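Local coordinates for protein SaTIE-TED (Staphylococcus aureus, PDB 6FX6) that is of unknown function but, as the thioester domain of a cell-wall-anchored surface protein, may attach covalently to a target through an internal thioester, at residues I148-K153 with L235-N240; S173-K178 with K190-N195; N195-L200 with D230-L235; R138-K143 with V157-T162. All blocks are in the same frame, centred on the assembly; numbering follows the deposited sequence.

Interaction 1: residues I148-K153 with L235-N240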
loop_
_atom_site.group_PDB
_atom_site.type_symbol
_atom_site.label_atom_id
_atom_site.label_comp_id
_atom_site.label_asym_id
_atom_site.label_seq_id
_atom_site.Cartn_x
_atom_site.Cartn_y
_atom_site.Cartn_z
ATOM N N ILE A 148 27.901 -17.558 -7.785
ATOM C CA ILE A 148 27.231 -18.851 -7.921
ATOM C C ILE A 148 27.666 -19.500 -9.238
ATOM O O ILE A 148 27.687 -18.841 -10.280
ATOM C CB ILE A 148 25.686 -18.702 -7.829
ATOM C CG1 ILE A 148 25.011 -20.075 -7.704
ATOM C CG2 ILE A 148 25.116 -17.921 -9.015
ATOM C CD1 ILE A 148 23.526 -20.005 -7.443
ATOM N N LYS A 149 28.036 -20.777 -9.180
ATOM C CA LYS A 149 28.426 -21.521 -10.381
ATOM C C LYS A 149 27.197 -22.042 -11.106
ATOM O O LYS A 149 26.216 -22.433 -10.467
ATOM C CB LYS A 149 29.355 -22.685 -10.029
ATOM C CG LYS A 149 30.640 -22.234 -9.354
ATOM C CD LYS A 149 31.792 -23.193 -9.594
ATOM C CE LYS A 149 33.095 -22.598 -9.082
ATOM N NZ LYS A 149 34.267 -23.453 -9.413
ATOM N N VAL A 150 27.255 -22.037 -12.437
ATOM C CA VAL A 150 26.187 -22.597 -13.272
ATOM C C VAL A 150 25.972 -24.068 -12.920
ATOM O O VAL A 150 26.936 -24.828 -12.800
ATOM C CB VAL A 150 26.501 -22.439 -14.787
ATOM C CG1 VAL A 150 25.647 -23.364 -15.652
ATOM C CG2 VAL A 150 26.314 -20.988 -15.213
ATOM N N GLY A 151 24.708 -24.447 -12.739
ATOM C CA GLY A 151 24.340 -25.814 -12.382
ATOM C C GLY A 151 24.113 -26.002 -10.893
ATOM O O GLY A 151 23.132 -26.630 -10.498
ATOM N N GLU A 152 25.008 -25.453 -10.068
ATOM C CA GLU A 152 25.015 -25.720 -8.626
ATOM C C GLU A 152 23.944 -24.922 -7.883
ATOM O O GLU A 152 23.943 -23.693 -7.901
ATOM C CB GLU A 152 26.395 -25.422 -8.032
ATOM C CG GLU A 152 27.513 -26.279 -8.616
ATOM C CD GLU A 152 28.856 -26.085 -7.919
ATOM O OE1 GLU A 152 29.087 -25.015 -7.306
ATOM O OE2 GLU A 152 29.691 -27.011 -7.988
ATOM N N LYS A 153 23.034 -25.637 -7.231
ATOM C CA LYS A 153 21.971 -25.013 -6.459
ATOM C C LYS A 153 22.573 -24.285 -5.250
ATOM O O LYS A 153 23.414 -24.839 -4.539
ATOM C CB LYS A 153 20.932 -26.059 -6.024
ATOM C CG LYS A 153 19.699 -25.461 -5.351
ATOM C CD LYS A 153 18.382 -26.064 -5.837
ATOM C CE LYS A 153 17.916 -27.237 -4.994
ATOM N NZ LYS A 153 16.547 -27.691 -5.381
ATOM N N LEU A 235 23.257 -12.139 -8.332
ATOM C CA LEU A 235 24.136 -13.294 -8.497
ATOM C C LEU A 235 25.200 -12.996 -9.539
ATOM O O LEU A 235 24.880 -12.493 -10.610
ATOM C CB LEU A 235 23.343 -14.504 -8.959
ATOM C CG LEU A 235 22.154 -14.948 -8.106
ATOM C CD1 LEU A 235 21.337 -15.992 -8.856
ATOM C CD2 LEU A 235 22.613 -15.489 -6.763
ATOM N N GLN A 236 26.455 -13.302 -9.220
ATOM C CA GLN A 236 27.547 -13.240 -10.185
ATOM C C GLN A 236 27.702 -14.656 -10.739
ATOM O O GLN A 236 28.259 -15.533 -10.074
ATOM C CB GLN A 236 28.836 -12.754 -9.522
ATOM C CG GLN A 236 28.757 -11.340 -8.958
ATOM C CD GLN A 236 30.004 -10.924 -8.181
ATOM O OE1 GLN A 236 30.702 -11.756 -7.592
ATOM N NE2 GLN A 236 30.281 -9.622 -8.166
ATOM N N VAL A 237 27.190 -14.876 -11.949
ATOM C CA VAL A 237 27.052 -16.227 -12.496
ATOM C C VAL A 237 28.382 -16.640 -13.125
ATOM O O VAL A 237 28.828 -16.020 -14.087
ATOM C CB VAL A 237 25.904 -16.320 -13.528
ATOM C CG1 VAL A 237 25.659 -17.770 -13.930
ATOM C CG2 VAL A 237 24.624 -15.710 -12.958
ATOM N N ILE A 238 28.999 -17.680 -12.563
ATOM C CA ILE A 238 30.315 -18.161 -12.996
ATOM C C ILE A 238 30.120 -19.245 -14.053
ATOM O O ILE A 238 29.546 -20.293 -13.766
ATOM C CB ILE A 238 31.136 -18.712 -11.806
ATOM C CG1 ILE A 238 31.421 -17.586 -10.803
ATOM C CG2 ILE A 238 32.449 -19.336 -12.287
ATOM C CD1 ILE A 238 31.877 -18.069 -9.444
ATOM N N LYS A 239 30.616 -18.984 -15.263
ATOM C CA LYS A 239 30.374 -19.846 -16.426
ATOM C C LYS A 239 31.337 -21.028 -16.479
ATOM O O LYS A 239 30.903 -22.176 -16.582
ATOM C CB LYS A 239 30.487 -19.041 -17.727
ATOM C CG LYS A 239 29.549 -17.844 -17.823
ATOM C CD LYS A 239 28.104 -18.262 -18.036
ATOM C CE LYS A 239 27.153 -17.103 -17.798
ATOM N NZ LYS A 239 25.734 -17.535 -17.897
ATOM N N ASN A 240 32.635 -20.726 -16.428
ATOM C CA ASN A 240 33.711 -21.733 -16.446
ATOM C C ASN A 240 33.660 -22.644 -17.681
ATOM O O ASN A 240 33.646 -22.170 -18.817
ATOM C CB ASN A 240 33.689 -22.567 -15.150
ATOM C CG ASN A 240 34.915 -23.460 -14.990
ATOM O OD1 ASN A 240 35.984 -23.194 -15.546
ATOM N ND2 ASN A 240 34.764 -24.528 -14.213
#

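Interaction 2: residues S173-K178 with K190-N195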
loop_
_atom_site.group_PDB
_atom_site.type_symbol
_atom_site.label_atom_id
_atom_site.label_comp_id
_atom_site.label_asym_id
_atom_site.label_seq_id
_atom_site.Cartn_x
_atom_site.Cartn_y
_atom_site.Cartn_z
ATOM N N SER A 173 15.628 -14.552 -17.156
ATOM C CA SER A 173 15.624 -15.866 -17.791
ATOM C C SER A 173 16.908 -16.630 -17.443
ATOM O O SER A 173 17.983 -16.032 -17.332
ATOM C CB SER A 173 15.491 -15.713 -19.307
ATOM O OG SER A 173 15.348 -16.974 -19.924
ATOM N N GLY A 174 16.777 -17.939 -17.242
ATOM C CA GLY A 174 17.894 -18.792 -16.835
ATOM C C GLY A 174 18.203 -18.803 -15.345
ATOM O O GLY A 174 19.221 -19.365 -14.937
ATOM N N VAL A 175 17.335 -18.196 -14.535
ATOM C CA VAL A 175 17.465 -18.207 -13.072
ATOM C C VAL A 175 16.153 -18.700 -12.469
ATOM O O VAL A 175 15.083 -18.168 -12.790
ATOM C CB VAL A 175 17.799 -16.806 -12.502
ATOM C CG1 VAL A 175 17.877 -16.834 -10.972
ATOM C CG2 VAL A 175 19.114 -16.296 -13.079
ATOM N N ASN A 176 16.248 -19.723 -11.618
ATOM C CA ASN A 176 15.123 -20.213 -10.820
ATOM C C ASN A 176 15.344 -19.790 -9.377
ATOM O O ASN A 176 16.444 -19.940 -8.846
ATOM C CB ASN A 176 15.010 -21.737 -10.889
ATOM C CG ASN A 176 14.322 -22.214 -12.146
ATOM O OD1 ASN A 176 14.735 -21.880 -13.256
ATOM N ND2 ASN A 176 13.267 -23.008 -11.981
ATOM N N ALA A 177 14.293 -19.275 -8.750
ATOM C CA ALA A 177 14.367 -18.779 -7.386
ATOM C C ALA A 177 13.087 -19.115 -6.644
ATOM O O ALA A 177 12.006 -18.711 -7.070
ATOM C CB ALA A 177 14.595 -17.278 -7.385
ATOM N N LYS A 178 13.224 -19.851 -5.537
ATOM C CA LYS A 178 12.104 -20.218 -4.669
ATOM C C LYS A 178 12.444 -19.899 -3.213
ATOM O O LYS A 178 13.616 -19.918 -2.820
ATOM C CB LYS A 178 11.779 -21.713 -4.819
ATOM C CG LYS A 178 10.476 -22.126 -4.142
ATOM C CD LYS A 178 10.125 -23.593 -4.340
ATOM C CE LYS A 178 8.884 -23.943 -3.529
ATOM N NZ LYS A 178 8.426 -25.342 -3.740
ATOM N N LYS A 190 23.317 -21.501 -17.969
ATOM C CA LYS A 190 24.124 -20.734 -18.934
ATOM C C LYS A 190 23.396 -19.575 -19.618
ATOM O O LYS A 190 24.054 -18.643 -20.084
ATOM C CB LYS A 190 24.716 -21.654 -20.007
ATOM C CG LYS A 190 25.779 -22.605 -19.488
ATOM C CD LYS A 190 26.373 -23.427 -20.614
ATOM C CE LYS A 190 27.202 -24.582 -20.081
ATOM N NZ LYS A 190 27.690 -25.431 -21.200
ATOM N N ASN A 191 22.063 -19.634 -19.693
ATOM C CA ASN A 191 21.270 -18.521 -20.230
ATOM C C ASN A 191 21.182 -17.330 -19.286
ATOM O O ASN A 191 20.798 -16.246 -19.717
ATOM C CB ASN A 191 19.848 -18.968 -20.589
ATOM C CG ASN A 191 19.802 -19.897 -21.785
ATOM O OD1 ASN A 191 20.812 -20.151 -22.448
ATOM N ND2 ASN A 191 18.612 -20.402 -22.075
ATOM N N ALA A 192 21.495 -17.531 -18.006
ATOM C CA ALA A 192 21.521 -16.437 -17.043
ATOM C C ALA A 192 22.556 -15.398 -17.448
ATOM O O ALA A 192 23.659 -15.760 -17.864
ATOM C CB ALA A 192 21.839 -16.954 -15.650
ATOM N N PRO A 193 22.212 -14.103 -17.328
ATOM C CA PRO A 193 23.224 -13.080 -17.578
ATOM C C PRO A 193 24.305 -13.124 -16.489
ATOM O O PRO A 193 24.101 -13.748 -15.440
ATOM C CB PRO A 193 22.423 -11.780 -17.537
ATOM C CG PRO A 193 21.286 -12.074 -16.625
ATOM C CD PRO A 193 20.958 -13.524 -16.808
ATOM N N ASP A 194 25.447 -12.495 -16.746
ATOM C CA ASP A 194 26.594 -12.599 -15.838
ATOM C C ASP A 194 26.273 -12.017 -14.457
ATOM O O ASP A 194 26.661 -12.586 -13.434
ATOM C CB ASP A 194 27.839 -11.939 -16.444
ATOM C CG ASP A 194 28.377 -12.694 -17.661
ATOM O OD1 ASP A 194 28.325 -13.944 -17.676
ATOM O OD2 ASP A 194 28.866 -12.033 -18.603
ATOM N N ASN A 195 25.537 -10.909 -14.441
ATOM C CA ASN A 195 25.023 -10.331 -13.211
ATOM C C ASN A 195 23.501 -10.421 -13.240
ATOM O O ASN A 195 22.843 -9.650 -13.937
ATOM C CB ASN A 195 25.519 -8.894 -13.069
ATOM C CG ASN A 195 27.033 -8.823 -12.978
ATOM O OD1 ASN A 195 27.718 -8.578 -13.974
ATOM N ND2 ASN A 195 27.564 -9.091 -11.796
#

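Interaction 3: residues N195-L200 with D230-L235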
loop_
_atom_site.group_PDB
_atom_site.type_symbol
_atom_site.label_atom_id
_atom_site.label_comp_id
_atom_site.label_asym_id
_atom_site.label_seq_id
_atom_site.Cartn_x
_atom_site.Cartn_y
_atom_site.Cartn_z
ATOM N N ASN A 195 25.537 -10.909 -14.441
ATOM C CA ASN A 195 25.023 -10.331 -13.211
ATOM C C ASN A 195 23.501 -10.421 -13.240
ATOM O O ASN A 195 22.843 -9.650 -13.937
ATOM C CB ASN A 195 25.519 -8.894 -13.069
ATOM C CG ASN A 195 27.033 -8.823 -12.978
ATOM O OD1 ASN A 195 27.718 -8.578 -13.974
ATOM N ND2 ASN A 195 27.564 -9.091 -11.796
ATOM N N ALA A 196 22.959 -11.389 -12.499
ATOM C CA ALA A 196 21.528 -11.689 -12.497
ATOM C C ALA A 196 20.889 -11.294 -11.169
ATOM O O ALA A 196 21.224 -11.857 -10.124
ATOM C CB ALA A 196 21.312 -13.166 -12.763
ATOM N N THR A 197 19.956 -10.343 -11.222
ATOM C CA THR A 197 19.333 -9.789 -10.025
ATOM C C THR A 197 17.965 -10.426 -9.760
ATOM O O THR A 197 17.092 -10.423 -10.628
ATOM C CB THR A 197 19.212 -8.262 -10.139
ATOM O OG1 THR A 197 20.527 -7.704 -10.231
ATOM C CG2 THR A 197 18.504 -7.664 -8.932
ATOM N N ILE A 198 17.814 -10.969 -8.551
ATOM C CA ILE A 198 16.562 -11.530 -8.056
ATOM C C ILE A 198 15.877 -10.491 -7.162
ATOM O O ILE A 198 16.511 -9.939 -6.265
ATOM C CB ILE A 198 16.827 -12.828 -7.257
ATOM C CG1 ILE A 198 17.424 -13.893 -8.187
ATOM C CG2 ILE A 198 15.543 -13.330 -6.609
ATOM C CD1 ILE A 198 17.880 -15.161 -7.497
ATOM N N HIS A 199 14.593 -10.234 -7.411
ATOM C CA HIS A 199 13.800 -9.292 -6.612
ATOM C C HIS A 199 12.734 -10.032 -5.833
ATOM O O HIS A 199 11.946 -10.764 -6.423
ATOM C CB HIS A 199 13.087 -8.266 -7.499
ATOM C CG HIS A 199 13.988 -7.545 -8.446
ATOM N ND1 HIS A 199 14.585 -6.343 -8.133
ATOM C CD2 HIS A 199 14.369 -7.840 -9.713
ATOM C CE1 HIS A 199 15.309 -5.935 -9.163
ATOM N NE2 HIS A 199 15.194 -6.825 -10.134
ATOM N N LEU A 200 12.697 -9.811 -4.521
ATOM C CA LEU A 200 11.704 -10.416 -3.628
ATOM C C LEU A 200 10.711 -9.345 -3.171
ATOM O O LEU A 200 10.948 -8.662 -2.180
ATOM C CB LEU A 200 12.404 -11.048 -2.423
ATOM C CG LEU A 200 13.594 -11.949 -2.747
ATOM C CD1 LEU A 200 14.150 -12.528 -1.451
ATOM C CD2 LEU A 200 13.217 -13.048 -3.730
ATOM N N ASP A 230 11.076 -4.301 -2.604
ATOM C CA ASP A 230 11.766 -5.580 -2.743
ATOM C C ASP A 230 13.089 -5.621 -2.003
ATOM O O ASP A 230 13.835 -4.648 -1.993
ATOM C CB ASP A 230 11.985 -5.956 -4.215
ATOM C CG ASP A 230 12.855 -4.973 -4.965
ATOM O OD1 ASP A 230 12.563 -3.764 -4.902
ATOM O OD2 ASP A 230 13.805 -5.404 -5.652
ATOM N N SER A 231 13.359 -6.757 -1.370
ATOM C CA SER A 231 14.725 -7.144 -1.055
ATOM C C SER A 231 15.276 -7.714 -2.347
ATOM O O SER A 231 14.566 -8.444 -3.035
ATOM C CB SER A 231 14.766 -8.190 0.055
ATOM O OG SER A 231 14.244 -7.653 1.252
ATOM N N TRP A 232 16.514 -7.364 -2.697
ATOM C CA TRP A 232 17.146 -7.901 -3.895
ATOM C C TRP A 232 18.579 -8.354 -3.675
ATOM O O TRP A 232 19.297 -7.865 -2.793
ATOM C CB TRP A 232 17.057 -6.918 -5.076
ATOM C CG TRP A 232 17.735 -5.590 -4.891
ATOM C CD1 TRP A 232 17.143 -4.423 -4.504
ATOM C CD2 TRP A 232 19.116 -5.277 -5.128
ATOM N NE1 TRP A 232 18.066 -3.410 -4.466
ATOM C CE2 TRP A 232 19.286 -3.903 -4.841
ATOM C CE3 TRP A 232 20.226 -6.024 -5.541
ATOM C CZ2 TRP A 232 20.527 -3.255 -4.959
ATOM C CZ3 TRP A 232 21.470 -5.378 -5.657
ATOM C CH2 TRP A 232 21.603 -4.005 -5.371
ATOM N N LEU A 233 18.973 -9.291 -4.527
ATOM C CA LEU A 233 20.254 -9.966 -4.454
ATOM C C LEU A 233 20.740 -10.182 -5.875
ATOM O O LEU A 233 19.984 -10.692 -6.718
ATOM C CB LEU A 233 20.053 -11.301 -3.743
ATOM C CG LEU A 233 21.190 -12.319 -3.631
ATOM C CD1 LEU A 233 21.052 -13.117 -2.343
ATOM C CD2 LEU A 233 21.220 -13.263 -4.817
ATOM N N THR A 234 21.990 -9.805 -6.144
ATOM C CA THR A 234 22.581 -9.976 -7.467
ATOM C C THR A 234 23.520 -11.171 -7.457
ATOM O O THR A 234 24.459 -11.216 -6.666
ATOM C CB THR A 234 23.319 -8.701 -7.920
ATOM O OG1 THR A 234 22.377 -7.627 -8.008
ATOM C CG2 THR A 234 23.976 -8.891 -9.296
ATOM N N LEU A 235 23.257 -12.139 -8.332
ATOM C CA LEU A 235 24.136 -13.294 -8.497
ATOM C C LEU A 235 25.200 -12.996 -9.539
ATOM O O LEU A 235 24.880 -12.493 -10.610
ATOM C CB LEU A 235 23.343 -14.504 -8.959
ATOM C CG LEU A 235 22.154 -14.948 -8.106
ATOM C CD1 LEU A 235 21.337 -15.992 -8.856
ATOM C CD2 LEU A 235 22.613 -15.489 -6.763
#

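Interaction 4: residues R138-K143 with V157-T162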
loop_
_atom_site.group_PDB
_atom_site.type_symbol
_atom_site.label_atom_id
_atom_site.label_comp_id
_atom_site.label_asym_id
_atom_site.label_seq_id
_atom_site.Cartn_x
_atom_site.Cartn_y
_atom_site.Cartn_z
ATOM N N ARG A 138 14.188 -5.189 5.379
ATOM C CA ARG A 138 14.772 -5.840 4.211
ATOM C C ARG A 138 15.563 -7.065 4.646
ATOM O O ARG A 138 16.037 -7.143 5.783
ATOM C CB ARG A 138 15.684 -4.860 3.463
ATOM C CG ARG A 138 14.964 -3.640 2.895
ATOM C CD ARG A 138 14.081 -4.015 1.712
ATOM N NE ARG A 138 13.360 -2.867 1.155
ATOM C CZ ARG A 138 12.206 -2.368 1.614
ATOM N NH1 ARG A 138 11.662 -1.323 1.003
ATOM N NH2 ARG A 138 11.588 -2.887 2.672
ATOM N N ALA A 139 15.688 -8.027 3.732
ATOM C CA ALA A 139 16.482 -9.235 3.966
ATOM C C ALA A 139 17.934 -8.916 4.316
ATOM O O ALA A 139 18.448 -7.852 3.964
ATOM C CB ALA A 139 16.429 -10.139 2.750
ATOM N N SER A 140 18.596 -9.834 5.018
ATOM C CA SER A 140 19.995 -9.638 5.429
ATOM C C SER A 140 20.961 -9.609 4.237
ATOM O O SER A 140 22.036 -9.019 4.322
ATOM C CB SER A 140 20.421 -10.725 6.413
ATOM O OG SER A 140 20.317 -12.012 5.825
ATOM N N PHE A 141 20.572 -10.243 3.133
ATOM C CA PHE A 141 21.368 -10.227 1.895
ATOM C C PHE A 141 20.967 -9.114 0.906
ATOM O O PHE A 141 21.408 -9.118 -0.239
ATOM C CB PHE A 141 21.372 -11.615 1.226
ATOM C CG PHE A 141 20.000 -12.218 1.019
ATOM C CD1 PHE A 141 19.125 -11.708 0.062
ATOM C CD2 PHE A 141 19.589 -13.318 1.774
ATOM C CE1 PHE A 141 17.869 -12.271 -0.124
ATOM C CE2 PHE A 141 18.337 -13.885 1.585
ATOM C CZ PHE A 141 17.476 -13.360 0.634
ATOM N N HIS A 142 20.160 -8.155 1.359
ATOM C CA HIS A 142 19.688 -7.039 0.530
ATOM C C HIS A 142 20.850 -6.224 -0.035
ATOM O O HIS A 142 21.755 -5.846 0.696
ATOM C CB HIS A 142 18.769 -6.134 1.358
ATOM C CG HIS A 142 18.142 -5.020 0.584
ATOM N ND1 HIS A 142 17.493 -5.224 -0.611
ATOM C CD2 HIS A 142 18.030 -3.699 0.854
ATOM C CE1 HIS A 142 17.014 -4.074 -1.053
ATOM N NE2 HIS A 142 17.330 -3.132 -0.184
ATOM N N LYS A 143 20.808 -5.991 -1.343
ATOM C CA LYS A 143 21.851 -5.282 -2.106
ATOM C C LYS A 143 23.194 -6.015 -2.275
ATOM O O LYS A 143 24.109 -5.448 -2.866
ATOM C CB LYS A 143 22.138 -3.876 -1.548
ATOM C CG LYS A 143 20.938 -2.982 -1.312
ATOM C CD LYS A 143 21.418 -1.585 -0.949
ATOM C CE LYS A 143 20.353 -0.758 -0.256
ATOM N NZ LYS A 143 20.943 0.468 0.356
ATOM N N VAL A 157 20.425 -17.651 3.290
ATOM C CA VAL A 157 19.605 -17.508 4.480
ATOM C C VAL A 157 19.389 -16.029 4.770
ATOM O O VAL A 157 20.339 -15.251 4.798
ATOM C CB VAL A 157 20.267 -18.180 5.707
ATOM C CG1 VAL A 157 19.424 -17.977 6.965
ATOM C CG2 VAL A 157 20.488 -19.666 5.446
ATOM N N ASP A 158 18.133 -15.653 4.987
ATOM C CA ASP A 158 17.781 -14.322 5.464
ATOM C C ASP A 158 17.757 -14.329 6.996
ATOM O O ASP A 158 16.770 -14.737 7.597
ATOM C CB ASP A 158 16.413 -13.904 4.908
ATOM C CG ASP A 158 15.929 -12.565 5.459
ATOM O OD1 ASP A 158 16.755 -11.783 5.971
ATOM O OD2 ASP A 158 14.710 -12.302 5.379
ATOM N N THR A 159 18.834 -13.852 7.614
ATOM C CA THR A 159 18.908 -13.739 9.077
ATOM C C THR A 159 18.022 -12.626 9.673
ATOM O O THR A 159 17.860 -12.579 10.891
ATOM C CB THR A 159 20.364 -13.546 9.567
ATOM O OG1 THR A 159 20.971 -12.443 8.885
ATOM C CG2 THR A 159 21.184 -14.800 9.316
ATOM N N ASN A 160 17.461 -11.742 8.838
ATOM C CA ASN A 160 16.471 -10.739 9.296
ATOM C C ASN A 160 15.031 -11.266 9.440
ATOM O O ASN A 160 14.165 -10.524 9.907
ATOM C CB ASN A 160 16.459 -9.500 8.373
ATOM C CG ASN A 160 17.467 -8.438 8.781
ATOM O OD1 ASN A 160 18.471 -8.716 9.439
ATOM N ND2 ASN A 160 17.201 -7.201 8.372
ATOM N N ASN A 161 14.765 -12.508 9.019
ATOM C CA ASN A 161 13.459 -13.155 9.219
ATOM C C ASN A 161 12.320 -12.370 8.521
ATOM O O ASN A 161 11.303 -12.031 9.140
ATOM C CB ASN A 161 13.207 -13.363 10.737
ATOM C CG ASN A 161 11.977 -14.222 11.042
ATOM O OD1 ASN A 161 11.640 -15.153 10.307
ATOM N ND2 ASN A 161 11.304 -13.903 12.145
ATOM N N THR A 162 12.508 -12.082 7.233
ATOM C CA THR A 162 11.533 -11.306 6.449
ATOM C C THR A 162 10.902 -12.040 5.262
ATOM O O THR A 162 9.994 -11.496 4.637
ATOM C CB THR A 162 12.161 -10.012 5.875
ATOM O OG1 THR A 162 13.186 -10.354 4.934
ATOM C CG2 THR A 162 12.742 -9.136 6.984
#

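Interaction 1: residues I148-K153 with L235-N240
The flat groups that meet between I148 and I238 are peptide groups. I238 N donates to I148 O at 2.9 Å, while V237 CA brings its hydrogen toward that same I148 O. I148 N in turn donates to Q236 O at 3.1 Å. I148 thus bonds to the residues flanking V237, its parallel partner, and V150 N extends the pairing by reaching I238 O at 3.2 Å. One face of the sheet carries I148, L235 and V237. I148 has CG1 anti to its backbone N (chi1 -169°), which leaves CG2 to lie against L235 CB at 3.9 Å. Just past the strand, the V150 and V237 side chains cross obliquely, CG2 of V150 touching CG1 of V237 at 3.5 Å. On the opposite face, K149 lays its aliphatic CG near I238 CB, 4.3 Å away, a greasy stem suited to an exposed edge. K239 sends NZ off to the carbonyls of K190 and A192. Chemically, the strands are joined by backbone bonds that depend on main-chain N-H and C=O groups rather than on side-chain identity. The branched aliphatic chains add apolar cover to the buried face, I148 and L235 also packing on V186.

Interaction 2: residues S173-K178 with K190-N195
G174 and A192 bring their backbones within 4.3 Å, measured CA to CA, and this is the tight heart of the contact. Glycine suits the place twice over. Its positive phi of 83° is easy for a residue without a side chain, and the absence of a CB lets the chain of N191 and A192 come right up to it. A192 is small enough to fill the angle that remains: its CB rests 3.6 Å from G174 O and 3.8 Å from V175 CG2. V175 points this methyl at the alanine because CG1 stands trans to the backbone N (chi1 178°), placing CG2 beside that N. A long CA-H contact, A192 CA to S173 O at 3.6 Å, adds weak polar attraction to what is otherwise van der Waals packing. Toward solvent the fit slackens. P193 CD only skirts S173 O at 3.9 Å, N191 CB lies 4.2 Å from G174 CA, and the exposed S173 and N191 suit a rim where polar groups can meet water. N191 N is tied to D189 OD1, and the carbonyls of K190 and A192 both receive K239 NZ. In the fold, the contact sits where edge strand 175-180 of a three-stranded antiparallel sheet begins, beside the loop linking its central strand 183-188 to strand 195-201 of the neighbouring mixed sheet. V175 faces that second sheet, packing on A196, I198 and L235.

Interaction 3: residues N195-L200 with D230-L235
H199 and D230 lie side by side and point the same way, imidazole and carboxylate planes 44° apart. H199 ND1 donates to the syn side of D230 OD2 at 2.8 Å; the oxygen is in the ring plane, whereas the nitrogen stands 34° out of the carboxylate plane. D230 swings its CG between its backbone N and carbonyl carbon (chi1 62°), turning the acid toward the histidine. T197 CG2 sits over one face of the imidazole, offset toward the rim, and approaches W232 CE3 obliquely at 4.1 Å. The T197 and T234 side chains cross, T197 OG1 and T234 OG1 hydrogen-bonded at 2.9 Å across a non-hydrogen-bonded pair. On the reverse of the sheet I198 CD1 meets L235 CD1 at 3.8 Å, among aliphatic chains that suit a buried face. Six backbone bonds hold these antiparallel strands in register. At the end, L200 N to S231 O is short and straight at 2.8 Å, but S231 N to L200 O stretches to 3.2 Å and bends. Chemically, the I198 face is mostly aliphatic, although S231 there bonds through OG to A139 N; the H199-D230 and T197-T234 pairs and W232 mark the other, where D230 probably helps to fix the ring's rotation and would favour a proton on ND1.

Interaction 4: residues R138-K143 with V157-T162
Two type I beta turns, A139 to H142 and D158 to N161, pack against each other here, and D158, which forms an Asx turn, also joins the two through its carboxylate. Its OD1 accepts from N160 N at 3.0 Å within its own turn and from S140 N across the contact at 2.8 Å. These donors come from opposite faces of the carboxylate plane. D158 OD2 takes T162 N at 2.9 Å, so three backbone N-H groups grip a buried carboxylate, which probably stabilises its negative charge; the T162 hydroxyl also approaches OD2, at a distance so short that its exact value is doubtful. With CG trans to the backbone N (chi1 175°), the acid reaches across to A139, whose small methyl leaves room for it. S140 returns the favour: its OG accepts T159 N at 3.0 Å, a hydroxyl on a stem short enough to take a backbone N-H of the facing turn. N160 ND2 lies 2.8 Å from R138 O, almost on the C=O line, but the bond is bent at the hydrogen (130°). F141 turns a ring edge to the V157 carbonyl, its CE2 lying 3.8 Å from D158 CB, while A139 CB covers part of one ring face. The first turn lies between helix 121-134 and strand 145-149, the second between strands 154-157 and 168-170. A139 N bonds to S231 OG and F141 packs on L233, setting the pair of turns against strand 231-238.

Strand 231-238 belongs to interactions 1 and 3 and is touched by 2 and 4. Interactions 1 and 3 share L235 on it and pair it with its two neighbours in one mixed sheet, their centres about 14 Å apart. Interactions 1 and 2, their centres about 9 Å apart, are bridged by K239 NZ to A192 O at 2.7 Å and V237 N to D194 O at 2.8 Å. Interaction 2 shares N195 with interaction 3, against which V175 and A177 pack. Interaction 4 is about 12 Å from interaction 3, centre to centre, and joins it through K143 N to W232 O at 2.8 Å. Interactions 2 and 4 do not touch, their nearest atoms being about 8 Å apart. Along the chain, interactions 2 and 3 are nested within the loop closed by interaction 1.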